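Local coordinates for protein diguanylate cyclase DosC (Escherichia coli, PDB 4ZVA) that makes cyclic di-GMP in response to oxygen, which it senses through a haem-binding globin domain, the part of the enzyme modelled here, at residues 20-25 with 129-134; 35-40 with 107-112; 49-54 with 58-63; 68-73 with 83-88. One frame throughout, in Å; residues are numbered along the deposited sequence.

Following the chain from its N terminus, helix 16-43 supplies the first half of both contact 1 (residues 20-25) and contact 2 (35-40). The short loop closed by contact 3 comes next: 49-54 leads into helix 54-72 and meets its residues 58-63. Contact 4 then joins the end of that same helix to helix 79-96. These two loops follow one another, and both nest inside contact 2, which closes at 107-112 on helix 100-119. Contact 1 encloses everything, closing at 129-134 on helix 125-147. No loops cross. Contacts 2 and 3 share the haem and touch through Y38, while contact 4 touches contact 1 through L72 and S73.

Contact 1. Residues 20-25 with 129-134; sequences AKAAEI and LQVYHF
V131 and A22 bring helix 125-147 against the early turns of helix 16-43, one of the helix-helix crossings that build this all-helical globin fold. The local axes cross at -72° and approach to 9.1 Å, and the small A22 side chain probably helps here: it lets a V131 methyl reach the backbone. CG1 of V131 lies 3.8 Å from A22 CA, while its other branch, CG2, packs 3.7 Å from K21 CB. With CG1 anti to the backbone N (chi1 167°), the valine fork straddles the K21-A22 step and sends one methyl to each residue. One turn further on, the F134 ring comes in obliquely beside the A22 methyl. This is the tight, buried part, and I118 of helix 100-119 together with I18 backs V131 there.

The lysine side is much looser. Past CB, the K21 chain leads away from helix 125-147 and bends at its last torsion, and NZ makes a long, weak ion pair with E127. Facing away from helix 16-43, Y132 meets Y132 of the second subunit, and the H133 ring stacks on Y115 of that subunit. Between the helices themselves no hydrogen bond forms, and the A22 methyl sits 3.8 Å from F134 CD2 and 4.0 Å from V131 CG1.

Contact 2. Residues 35-40 with 107-112; sequences IEFYRI and FRVLKK. With HEM (protoporphyrin IX containing Fe), chain C.
The I40 and V109 side chains pass each other pointing opposite ways, with V109 CG1 lodged against the I40 side chain: 3.8 Å from CG2 and 3.9 Å from CB. Next to this pair, the F37 ring approaches V109 CG1 and L110 CB obliquely through CD1. With its CG anti to the backbone N (chi1 168°), F37 reaches down to the haem, and its edge meets the porphyrin: CZ is 4.0 Å from the meso carbon CHC, which lies in the plane of the ring. F107 meets the same cofactor the other way round. One face of its ring carries the haem methyl CMC, 3.5 Å above the plane and offset toward the rim, and its CE1 comes within 3.4 Å of the vinyl carbon CBC. A serine in place of F107 would probably take away the ring face that covers CMC and the CBC vinyl end, and leave a gap beside them. The axes of segments 35-40 and 107-112 make 133° and come within 9.7 Å. Around them, Y38 packs on helix 54-72 and L110 on W67 of that helix, while F107 rests on I139, M143 and M146 of helix 125-147, and K111 NZ bridges D140 of its own chain and D140 of the second subunit.

Contact 3. Residues 49-54 with 58-63; sequences EFLSNE and RQLKSA. With HEM (protoporphyrin IX containing Fe), chain C.
L60 lies over one face of the flat porphyrin, with L51 beside it on the same side, further out above the rim. The L60 methyl CD1 stands 3.5 Å from haem NA and 3.6 Å from ND, while its CD2 turns outward to meet L51 CD2 at 3.8 Å, the two leucine side chains lying roughly perpendicular. L51 CD2 also reaches the ring methyl CMA (4.0 Å), which the F50 carbonyl oxygen approaches at 3.4 Å. Toward the propionates, A63 CB sits on the same face, 3.8 Å from CAD, and Q59 lies against the other arm, its CB 3.3 Å from O2A and the end of its side chain alongside the carboxylate. Replacing Q59 by an alanine would keep CB but is likely to remove the group beside the carboxylate and leave the propionate freer to turn.

With CG anti to the backbone N (chi1 178°), L60 points its branches into the haem pocket. The chain reaches this helix through a turn in which S52 OG bonds back to E49 O and N53 serves as N-cap, its OD1 taking the backbone N of V56. R58 N donates to E54 O (3.0 Å, N-H...O 156°), a backbone bond of the first helical turn. Helix 16-43 packs behind: Y38 touches both L51 and L60, and V41 backs L51. The F50 ring leans on I98 and P99 between helices 79-96 and 100-119.

Contact 4. Residues 68-73 with 83-88; sequences IINVLS and IQIQHT
V71 and Q86 meet through CG2 and NE2, 4.1 Å apart, an amide nitrogen set beside a methyl. Close by, I85 runs its extended chain out to N70, and CD1 ends 4.2 Å from N70 ND2. These light touches are all that joins the two segments, with no hydrogen bond between them. The Q86 chain bends at chi2 (-48°), which brings its amide round toward helix 54-72, and there the amide is held at both ends: OE1 takes the indole N-H of W67, and NE2 donates to the backbone oxygen of L82. The two helices probably correspond to E and F of the globin fold, which enclose the haem from its two sides; the I85 side chain lies about 6 Å from the haem and T88 touches it.

Further out, each segment has a carbonyl with two donors. S73, where helix 54-72 ends, gives both its N and its OG (2.8 Å) to I69 O. On helix 79-96, H87 ND1 makes an almost straight bond to I83 O (2.8 Å, 176°), with the oxygen in the plane of the imidazole; the backbone N of H87 shares that acceptor. Behind these, V145 of helix 125-147 packs on I83, Q86 and H87, and L33 of helix 16-43 on I68.

Contact 1. Residues 20-25 with 129-134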
# COMPACT_ATOMS: atom_id res chain seq x y z
N ALA A 20 15.10 -0.23 13.65
CA ALA A 20 15.47 0.83 14.59
C ALA A 20 15.35 2.20 13.94
O ALA A 20 14.87 3.15 14.56
CB ALA A 20 16.88 0.61 15.11
N LYS A 21 15.78 2.29 12.69
CA LYS A 21 15.73 3.55 11.96
C LYS A 21 14.30 3.86 11.55
O LYS A 21 13.91 5.03 11.47
CB LYS A 21 16.65 3.51 10.75
CG LYS A 21 18.13 3.46 11.10
CD LYS A 21 19.01 3.49 9.87
CE LYS A 21 20.48 3.50 10.25
NZ LYS A 21 20.86 2.26 10.99
N ALA A 22 13.52 2.82 11.30
CA ALA A 22 12.09 2.98 11.03
C ALA A 22 11.38 3.57 12.24
O ALA A 22 10.52 4.45 12.11
CB ALA A 22 11.47 1.65 10.63
N ALA A 23 11.72 3.06 13.42
CA ALA A 23 11.16 3.60 14.66
C ALA A 23 11.62 5.04 14.88
O ALA A 23 10.84 5.87 15.34
CB ALA A 23 11.54 2.73 15.84
N GLU A 24 12.87 5.31 14.54
CA GLU A 24 13.43 6.65 14.72
C GLU A 24 12.67 7.66 13.86
O GLU A 24 12.28 8.72 14.33
CB GLU A 24 14.92 6.66 14.37
CG GLU A 24 15.68 7.91 14.83
CD GLU A 24 15.57 9.08 13.88
OE1 GLU A 24 15.24 8.87 12.69
OE2 GLU A 24 15.81 10.23 14.32
N ILE A 25 12.45 7.30 12.60
CA ILE A 25 11.70 8.14 11.68
C ILE A 25 10.30 8.39 12.21
O ILE A 25 9.80 9.52 12.18
CB ILE A 25 11.61 7.49 10.27
CG1 ILE A 25 12.98 7.54 9.58
CG2 ILE A 25 10.58 8.20 9.41
CD1 ILE A 25 13.46 8.95 9.29
N LEU A 129 16.02 2.41 1.57
CA LEU A 129 15.22 1.42 0.85
C LEU A 129 14.60 0.40 1.79
O LEU A 129 13.41 0.09 1.70
CB LEU A 129 16.08 0.70 -0.19
CG LEU A 129 15.40 -0.46 -0.94
CD1 LEU A 129 14.24 0.04 -1.78
CD2 LEU A 129 16.41 -1.22 -1.79
N GLN A 130 15.41 -0.13 2.70
CA GLN A 130 14.95 -1.15 3.63
C GLN A 130 14.01 -0.58 4.69
O GLN A 130 13.07 -1.25 5.11
CB GLN A 130 16.16 -1.82 4.29
CG GLN A 130 16.98 -2.63 3.31
CD GLN A 130 18.06 -3.45 3.98
OE1 GLN A 130 19.03 -2.90 4.50
NE2 GLN A 130 17.90 -4.77 3.97
N VAL A 131 14.27 0.65 5.13
CA VAL A 131 13.40 1.30 6.09
C VAL A 131 12.04 1.59 5.46
O VAL A 131 11.00 1.38 6.08
CB VAL A 131 14.02 2.61 6.63
CG1 VAL A 131 12.99 3.42 7.38
CG2 VAL A 131 15.21 2.29 7.53
N TYR A 132 12.07 2.09 4.23
CA TYR A 132 10.85 2.39 3.50
C TYR A 132 10.05 1.12 3.23
O TYR A 132 8.83 1.11 3.35
CB TYR A 132 11.19 3.11 2.19
CG TYR A 132 10.01 3.42 1.30
CD1 TYR A 132 9.02 4.29 1.72
CD2 TYR A 132 9.92 2.87 0.03
CE1 TYR A 132 7.94 4.59 0.90
CE2 TYR A 132 8.85 3.16 -0.79
CZ TYR A 132 7.87 4.02 -0.36
OH TYR A 132 6.81 4.31 -1.19
N HIS A 133 10.75 0.04 2.89
CA HIS A 133 10.10 -1.26 2.66
C HIS A 133 9.40 -1.78 3.90
O HIS A 133 8.22 -2.13 3.85
CB HIS A 133 11.12 -2.28 2.17
CG HIS A 133 10.60 -3.69 2.13
ND1 HIS A 133 11.09 -4.68 2.95
CD2 HIS A 133 9.62 -4.25 1.39
CE1 HIS A 133 10.44 -5.81 2.70
NE2 HIS A 133 9.54 -5.57 1.76
N PHE A 134 10.12 -1.84 5.01
CA PHE A 134 9.55 -2.27 6.28
C PHE A 134 8.34 -1.43 6.65
O PHE A 134 7.32 -1.95 7.11
CB PHE A 134 10.59 -2.21 7.40
CG PHE A 134 10.04 -2.56 8.76
CD1 PHE A 134 9.86 -3.88 9.13
CD2 PHE A 134 9.71 -1.57 9.66
CE1 PHE A 134 9.36 -4.21 10.37
CE2 PHE A 134 9.20 -1.89 10.91
CZ PHE A 134 9.02 -3.21 11.26

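Contact 2. Residues 35-40 with 107-112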
# COMPACT_ATOMS: atom_id res chain seq x y z
N ILE A 35 -0.17 15.91 11.12
CA ILE A 35 -0.67 17.21 10.70
C ILE A 35 -0.86 17.29 9.19
O ILE A 35 -1.91 17.72 8.70
CB ILE A 35 0.28 18.34 11.15
CG1 ILE A 35 0.33 18.40 12.68
CG2 ILE A 35 -0.15 19.68 10.56
CD1 ILE A 35 1.43 19.29 13.20
N GLU A 36 0.15 16.85 8.44
CA GLU A 36 0.09 16.86 6.98
C GLU A 36 -0.97 15.88 6.47
O GLU A 36 -1.65 16.15 5.48
CB GLU A 36 1.47 16.54 6.39
CG GLU A 36 1.53 16.58 4.87
CD GLU A 36 1.41 17.98 4.29
OE1 GLU A 36 1.28 18.95 5.07
OE2 GLU A 36 1.43 18.11 3.05
N PHE A 37 -1.08 14.74 7.14
CA PHE A 37 -2.13 13.76 6.86
C PHE A 37 -3.50 14.41 6.92
O PHE A 37 -4.30 14.29 5.99
CB PHE A 37 -2.05 12.60 7.85
CG PHE A 37 -3.24 11.68 7.82
CD1 PHE A 37 -3.30 10.62 6.92
CD2 PHE A 37 -4.29 11.85 8.71
CE1 PHE A 37 -4.39 9.77 6.91
CE2 PHE A 37 -5.38 11.01 8.69
CZ PHE A 37 -5.43 9.96 7.79
N TYR A 38 -3.76 15.10 8.02
CA TYR A 38 -5.05 15.76 8.25
C TYR A 38 -5.34 16.81 7.18
O TYR A 38 -6.46 16.91 6.69
CB TYR A 38 -5.09 16.40 9.64
CG TYR A 38 -6.45 16.92 10.03
CD1 TYR A 38 -7.41 16.09 10.59
CD2 TYR A 38 -6.79 18.26 9.82
CE1 TYR A 38 -8.66 16.56 10.94
CE2 TYR A 38 -8.04 18.74 10.17
CZ TYR A 38 -8.97 17.89 10.73
OH TYR A 38 -10.21 18.36 11.08
N ARG A 39 -4.32 17.59 6.83
CA ARG A 39 -4.48 18.66 5.85
C ARG A 39 -4.87 18.11 4.47
O ARG A 39 -5.77 18.63 3.82
CB ARG A 39 -3.20 19.48 5.73
CG ARG A 39 -3.35 20.69 4.82
CD ARG A 39 -2.01 21.35 4.53
NE ARG A 39 -1.13 20.49 3.75
CZ ARG A 39 -1.20 20.36 2.43
NH1 ARG A 39 -2.10 21.05 1.74
NH2 ARG A 39 -0.36 19.55 1.80
N ILE A 40 -4.18 17.06 4.04
CA ILE A 40 -4.40 16.47 2.72
C ILE A 40 -5.74 15.74 2.66
O ILE A 40 -6.48 15.85 1.68
CB ILE A 40 -3.26 15.51 2.34
CG1 ILE A 40 -1.95 16.28 2.22
CG2 ILE A 40 -3.58 14.79 1.03
CD1 ILE A 40 -0.75 15.41 1.93
N PHE A 107 -4.74 5.85 4.18
CA PHE A 107 -3.52 5.06 4.21
C PHE A 107 -2.59 5.40 3.05
O PHE A 107 -1.37 5.41 3.21
CB PHE A 107 -3.84 3.56 4.19
CG PHE A 107 -4.22 3.00 5.53
CD1 PHE A 107 -3.24 2.59 6.42
CD2 PHE A 107 -5.55 2.87 5.89
CE1 PHE A 107 -3.58 2.07 7.65
CE2 PHE A 107 -5.90 2.35 7.12
CZ PHE A 107 -4.91 1.95 8.00
N ARG A 108 -3.17 5.66 1.89
CA ARG A 108 -2.37 6.01 0.72
C ARG A 108 -1.69 7.35 0.94
O ARG A 108 -0.52 7.53 0.60
CB ARG A 108 -3.22 6.05 -0.55
CG ARG A 108 -2.39 6.18 -1.82
CD ARG A 108 -3.25 6.20 -3.07
NE ARG A 108 -4.01 7.43 -3.20
CZ ARG A 108 -3.50 8.58 -3.63
NH1 ARG A 108 -2.22 8.65 -3.97
NH2 ARG A 108 -4.27 9.66 -3.72
N VAL A 109 -2.43 8.30 1.50
CA VAL A 109 -1.89 9.61 1.82
C VAL A 109 -0.72 9.49 2.80
O VAL A 109 0.33 10.11 2.60
CB VAL A 109 -2.96 10.54 2.43
CG1 VAL A 109 -2.33 11.81 2.96
CG2 VAL A 109 -4.03 10.86 1.39
N LEU A 110 -0.91 8.68 3.83
CA LEU A 110 0.12 8.46 4.84
C LEU A 110 1.39 7.88 4.23
O LEU A 110 2.48 8.38 4.47
CB LEU A 110 -0.40 7.52 5.94
CG LEU A 110 0.60 7.17 7.04
CD1 LEU A 110 1.08 8.43 7.76
CD2 LEU A 110 0.01 6.16 8.02
N LYS A 111 1.23 6.83 3.43
CA LYS A 111 2.37 6.21 2.76
C LYS A 111 3.05 7.18 1.80
O LYS A 111 4.28 7.17 1.65
CB LYS A 111 1.93 4.95 2.01
CG LYS A 111 1.60 3.78 2.91
CD LYS A 111 1.09 2.57 2.14
CE LYS A 111 -0.31 2.81 1.59
NZ LYS A 111 -0.87 1.58 0.96
N LYS A 112 2.26 8.05 1.17
CA LYS A 112 2.78 9.02 0.22
C LYS A 112 3.69 10.04 0.90
O LYS A 112 4.78 10.34 0.41
CB LYS A 112 1.64 9.73 -0.50
CG LYS A 112 2.11 10.82 -1.45
CD LYS A 112 0.95 11.53 -2.12
CE LYS A 112 1.44 12.71 -2.96
NZ LYS A 112 0.32 13.40 -3.66
CHA HEM C . -10.47 7.94 14.71
CHB HEM C . -11.61 9.99 10.46
CHC HEM C . -8.25 7.24 8.33
CHD HEM C . -6.44 6.06 12.67
C1A HEM C . -11.06 8.76 13.77
C2A HEM C . -12.05 9.80 14.01
C3A HEM C . -12.35 10.36 12.83
C4A HEM C . -11.58 9.70 11.81
CMA HEM C . -13.36 11.50 12.59
CAA HEM C . -12.65 10.22 15.37
CBA HEM C . -11.54 10.68 16.30
CGA HEM C . -12.14 11.37 17.50
O1A HEM C . -13.24 11.96 17.37
O2A HEM C . -11.49 11.33 18.58
C1B HEM C . -10.78 9.44 9.51
C2B HEM C . -10.73 9.82 8.12
C3B HEM C . -9.79 9.05 7.52
C4B HEM C . -9.24 8.17 8.53
CMB HEM C . -11.62 10.92 7.50
CAB HEM C . -9.30 9.02 6.05
CBB HEM C . -9.72 9.84 5.09
C1C HEM C . -7.41 6.75 9.31
C2C HEM C . -6.13 6.11 9.09
C3C HEM C . -5.63 5.77 10.30
C4C HEM C . -6.58 6.21 11.30
CMC HEM C . -5.52 5.88 7.69
CAC HEM C . -4.29 5.07 10.67
CBC HEM C . -3.35 4.73 9.78
C1D HEM C . -7.35 6.45 13.63
C2D HEM C . -7.19 6.24 15.05
C3D HEM C . -8.45 6.83 15.70
C4D HEM C . -9.24 7.33 14.60
CMD HEM C . -5.98 5.57 15.76
CAD HEM C . -8.82 6.89 17.20
CBD HEM C . -8.93 5.47 17.75
CGD HEM C . -9.67 5.48 19.07
O1D HEM C . -9.62 4.45 19.78
O2D HEM C . -10.30 6.52 19.40
NA HEM C . -10.80 8.73 12.41
NB HEM C . -9.86 8.43 9.74
NC HEM C . -7.65 6.79 10.67
ND HEM C . -8.57 7.08 13.41
FE HEM C . -9.35 7.54 11.53

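Contact 3. Residues 49-54 with 58-63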
# COMPACT_ATOMS: atom_id res chain seq x y z
N GLU A 49 -16.26 15.82 5.46
CA GLU A 49 -17.49 15.74 6.24
C GLU A 49 -17.25 15.23 7.65
O GLU A 49 -17.87 15.70 8.61
CB GLU A 49 -18.50 14.84 5.53
CG GLU A 49 -19.84 14.72 6.24
CD GLU A 49 -20.74 13.67 5.62
OE1 GLU A 49 -20.32 13.04 4.62
OE2 GLU A 49 -21.87 13.48 6.12
N PHE A 50 -16.33 14.28 7.79
CA PHE A 50 -16.06 13.64 9.07
C PHE A 50 -15.12 14.48 9.94
O PHE A 50 -14.86 14.14 11.09
CB PHE A 50 -15.48 12.25 8.87
CG PHE A 50 -16.34 11.35 8.02
CD1 PHE A 50 -17.44 10.70 8.57
CD2 PHE A 50 -16.06 11.16 6.68
CE1 PHE A 50 -18.23 9.88 7.80
CE2 PHE A 50 -16.85 10.33 5.90
CZ PHE A 50 -17.94 9.69 6.46
N LEU A 51 -14.61 15.56 9.37
CA LEU A 51 -13.68 16.43 10.08
C LEU A 51 -14.24 17.85 10.11
O LEU A 51 -13.83 18.70 9.32
CB LEU A 51 -12.30 16.41 9.42
CG LEU A 51 -11.80 15.04 8.97
CD1 LEU A 51 -10.50 15.16 8.19
CD2 LEU A 51 -11.61 14.12 10.17
N SER A 52 -15.18 18.10 11.02
CA SER A 52 -15.95 19.34 11.00
C SER A 52 -15.77 20.22 12.23
O SER A 52 -16.37 21.29 12.31
CB SER A 52 -17.43 19.02 10.81
OG SER A 52 -17.66 18.35 9.59
N ASN A 53 -14.97 19.77 13.19
CA ASN A 53 -14.74 20.57 14.39
C ASN A 53 -13.35 20.38 14.96
O ASN A 53 -12.67 19.39 14.68
CB ASN A 53 -15.80 20.24 15.44
CG ASN A 53 -15.72 18.80 15.92
OD1 ASN A 53 -14.97 18.48 16.83
ND2 ASN A 53 -16.50 17.93 15.28
N GLU A 54 -12.93 21.33 15.79
CA GLU A 54 -11.58 21.35 16.33
C GLU A 54 -11.33 20.24 17.35
O GLU A 54 -10.18 19.85 17.57
CB GLU A 54 -11.29 22.71 16.97
CG GLU A 54 -11.21 23.85 15.96
CD GLU A 54 -10.82 25.17 16.60
OE1 GLU A 54 -10.59 25.19 17.82
OE2 GLU A 54 -10.75 26.18 15.87
N ARG A 58 -8.23 17.72 16.71
CA ARG A 58 -7.25 17.66 17.77
C ARG A 58 -7.01 16.24 18.28
O ARG A 58 -5.87 15.83 18.48
CB ARG A 58 -7.71 18.58 18.90
CG ARG A 58 -6.78 18.77 20.06
CD ARG A 58 -7.43 19.75 21.02
NE ARG A 58 -6.78 19.83 22.32
CZ ARG A 58 -7.14 19.08 23.35
NH1 ARG A 58 -8.13 18.21 23.22
NH2 ARG A 58 -6.52 19.20 24.52
N GLN A 59 -8.09 15.49 18.50
CA GLN A 59 -7.98 14.12 18.98
C GLN A 59 -7.45 13.17 17.91
O GLN A 59 -6.69 12.25 18.22
CB GLN A 59 -9.34 13.62 19.50
CG GLN A 59 -9.77 14.25 20.81
CD GLN A 59 -11.06 13.66 21.34
OE1 GLN A 59 -11.93 13.24 20.57
NE2 GLN A 59 -11.20 13.62 22.66
N LEU A 60 -7.84 13.40 16.66
CA LEU A 60 -7.41 12.55 15.56
C LEU A 60 -5.92 12.70 15.30
O LEU A 60 -5.22 11.71 15.06
CB LEU A 60 -8.19 12.89 14.28
CG LEU A 60 -7.80 12.11 13.02
CD1 LEU A 60 -7.93 10.61 13.23
CD2 LEU A 60 -8.63 12.56 11.83
N LYS A 61 -5.42 13.94 15.35
CA LYS A 61 -4.01 14.20 15.14
C LYS A 61 -3.18 13.51 16.21
O LYS A 61 -2.15 12.90 15.92
CB LYS A 61 -3.73 15.70 15.13
CG LYS A 61 -4.23 16.42 13.89
CD LYS A 61 -3.88 17.90 13.93
CE LYS A 61 -4.32 18.60 12.65
NZ LYS A 61 -3.98 20.05 12.67
N SER A 62 -3.64 13.60 17.45
CA SER A 62 -2.97 12.95 18.57
C SER A 62 -3.04 11.43 18.44
O SER A 62 -2.08 10.72 18.76
CB SER A 62 -3.59 13.39 19.90
OG SER A 62 -3.05 12.66 20.98
N ALA A 63 -4.18 10.93 17.97
CA ALA A 63 -4.36 9.50 17.78
C ALA A 63 -3.46 8.98 16.66
O ALA A 63 -2.92 7.88 16.75
CB ALA A 63 -5.82 9.19 17.48
CHA HEM C . -10.47 7.94 14.71
CHB HEM C . -11.61 9.99 10.46
CHC HEM C . -8.25 7.24 8.33
CHD HEM C . -6.44 6.06 12.67
C1A HEM C . -11.06 8.76 13.77
C2A HEM C . -12.05 9.80 14.01
C3A HEM C . -12.35 10.36 12.83
C4A HEM C . -11.58 9.70 11.81
CMA HEM C . -13.36 11.50 12.59
CAA HEM C . -12.65 10.22 15.37
CBA HEM C . -11.54 10.68 16.30
CGA HEM C . -12.14 11.37 17.50
O1A HEM C . -13.24 11.96 17.37
O2A HEM C . -11.49 11.33 18.58
C1B HEM C . -10.78 9.44 9.51
C2B HEM C . -10.73 9.82 8.12
C3B HEM C . -9.79 9.05 7.52
C4B HEM C . -9.24 8.17 8.53
CMB HEM C . -11.62 10.92 7.50
CAB HEM C . -9.30 9.02 6.05
CBB HEM C . -9.72 9.84 5.09
C1C HEM C . -7.41 6.75 9.31
C2C HEM C . -6.13 6.11 9.09
C3C HEM C . -5.63 5.77 10.30
C4C HEM C . -6.58 6.21 11.30
CMC HEM C . -5.52 5.88 7.69
CAC HEM C . -4.29 5.07 10.67
CBC HEM C . -3.35 4.73 9.78
C1D HEM C . -7.35 6.45 13.63
C2D HEM C . -7.19 6.24 15.05
C3D HEM C . -8.45 6.83 15.70
C4D HEM C . -9.24 7.33 14.60
CMD HEM C . -5.98 5.57 15.76
CAD HEM C . -8.82 6.89 17.20
CBD HEM C . -8.93 5.47 17.75
CGD HEM C . -9.67 5.48 19.07
O1D HEM C . -9.62 4.45 19.78
O2D HEM C . -10.30 6.52 19.40
NA HEM C . -10.80 8.73 12.41
NB HEM C . -9.86 8.43 9.74
NC HEM C . -7.65 6.79 10.67
ND HEM C . -8.57 7.08 13.41
FE HEM C . -9.35 7.54 11.53

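Contact 4. Residues 68-73 with 83-88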
# COMPACT_ATOMS: atom_id res chain seq x y z
N ILE A 68 1.04 5.84 14.30
CA ILE A 68 2.23 5.77 13.46
C ILE A 68 3.42 5.19 14.22
O ILE A 68 4.11 4.31 13.72
CB ILE A 68 2.60 7.16 12.91
CG1 ILE A 68 1.54 7.63 11.91
CG2 ILE A 68 3.97 7.13 12.24
CD1 ILE A 68 1.64 9.08 11.53
N ILE A 69 3.64 5.68 15.44
CA ILE A 69 4.73 5.18 16.26
C ILE A 69 4.54 3.71 16.62
O ILE A 69 5.47 2.92 16.52
CB ILE A 69 4.88 6.01 17.56
CG1 ILE A 69 5.27 7.45 17.23
CG2 ILE A 69 5.93 5.39 18.47
CD1 ILE A 69 5.34 8.36 18.44
N ASN A 70 3.33 3.35 17.04
CA ASN A 70 3.06 1.97 17.43
C ASN A 70 3.30 0.98 16.30
O ASN A 70 3.93 -0.06 16.49
CB ASN A 70 1.63 1.83 17.95
CG ASN A 70 1.47 2.37 19.36
OD1 ASN A 70 2.39 2.31 20.18
ND2 ASN A 70 0.29 2.91 19.66
N VAL A 71 2.83 1.32 15.11
CA VAL A 71 2.94 0.43 13.96
C VAL A 71 4.38 0.30 13.46
O VAL A 71 4.87 -0.80 13.26
CB VAL A 71 2.04 0.91 12.80
CG1 VAL A 71 2.37 0.16 11.51
CG2 VAL A 71 0.58 0.73 13.16
N LEU A 72 5.05 1.43 13.28
CA LEU A 72 6.39 1.42 12.70
C LEU A 72 7.45 0.94 13.70
O LEU A 72 8.55 0.54 13.30
CB LEU A 72 6.76 2.80 12.16
CG LEU A 72 5.89 3.26 10.98
CD1 LEU A 72 6.38 4.58 10.40
CD2 LEU A 72 5.84 2.18 9.90
N SER A 73 7.13 0.97 14.99
CA SER A 73 8.05 0.50 16.02
C SER A 73 7.70 -0.90 16.52
O SER A 73 8.17 -1.33 17.58
CB SER A 73 8.07 1.46 17.21
OG SER A 73 8.22 2.80 16.78
N ILE A 83 -2.90 -5.66 16.69
CA ILE A 83 -4.07 -6.16 15.97
C ILE A 83 -5.35 -5.66 16.65
O ILE A 83 -6.27 -5.19 15.98
CB ILE A 83 -4.07 -7.70 15.90
CG1 ILE A 83 -2.94 -8.18 14.99
CG2 ILE A 83 -5.41 -8.21 15.41
CD1 ILE A 83 -2.70 -9.67 15.03
N GLN A 84 -5.38 -5.74 17.98
CA GLN A 84 -6.53 -5.27 18.75
C GLN A 84 -6.75 -3.77 18.56
O GLN A 84 -7.89 -3.30 18.56
CB GLN A 84 -6.34 -5.58 20.23
CG GLN A 84 -6.51 -7.05 20.57
CD GLN A 84 -7.87 -7.59 20.15
OE1 GLN A 84 -8.89 -6.93 20.32
NE2 GLN A 84 -7.88 -8.79 19.59
N ILE A 85 -5.66 -3.03 18.40
CA ILE A 85 -5.75 -1.59 18.16
C ILE A 85 -6.46 -1.30 16.85
O ILE A 85 -7.34 -0.43 16.79
CB ILE A 85 -4.35 -0.94 18.15
CG1 ILE A 85 -3.72 -1.01 19.54
CG2 ILE A 85 -4.42 0.50 17.66
CD1 ILE A 85 -2.34 -0.39 19.62
N GLN A 86 -6.09 -2.03 15.80
CA GLN A 86 -6.71 -1.83 14.49
C GLN A 86 -8.20 -2.15 14.53
O GLN A 86 -9.00 -1.46 13.89
CB GLN A 86 -6.02 -2.71 13.43
CG GLN A 86 -4.50 -2.66 13.46
CD GLN A 86 -3.95 -1.25 13.54
OE1 GLN A 86 -4.43 -0.34 12.86
NE2 GLN A 86 -2.93 -1.06 14.37
N HIS A 87 -8.56 -3.18 15.28
CA HIS A 87 -9.97 -3.51 15.48
C HIS A 87 -10.72 -2.37 16.15
O HIS A 87 -11.83 -2.03 15.76
CB HIS A 87 -10.11 -4.79 16.31
CG HIS A 87 -9.87 -6.05 15.53
ND1 HIS A 87 -8.61 -6.51 15.23
CD2 HIS A 87 -10.74 -6.93 14.98
CE1 HIS A 87 -8.71 -7.63 14.53
NE2 HIS A 87 -9.99 -7.90 14.36
N THR A 88 -10.09 -1.77 17.16
CA THR A 88 -10.69 -0.64 17.88
C THR A 88 -10.92 0.54 16.94
O THR A 88 -11.98 1.16 16.96
CB THR A 88 -9.80 -0.19 19.05
OG1 THR A 88 -9.65 -1.27 19.98
CG2 THR A 88 -10.42 1.01 19.76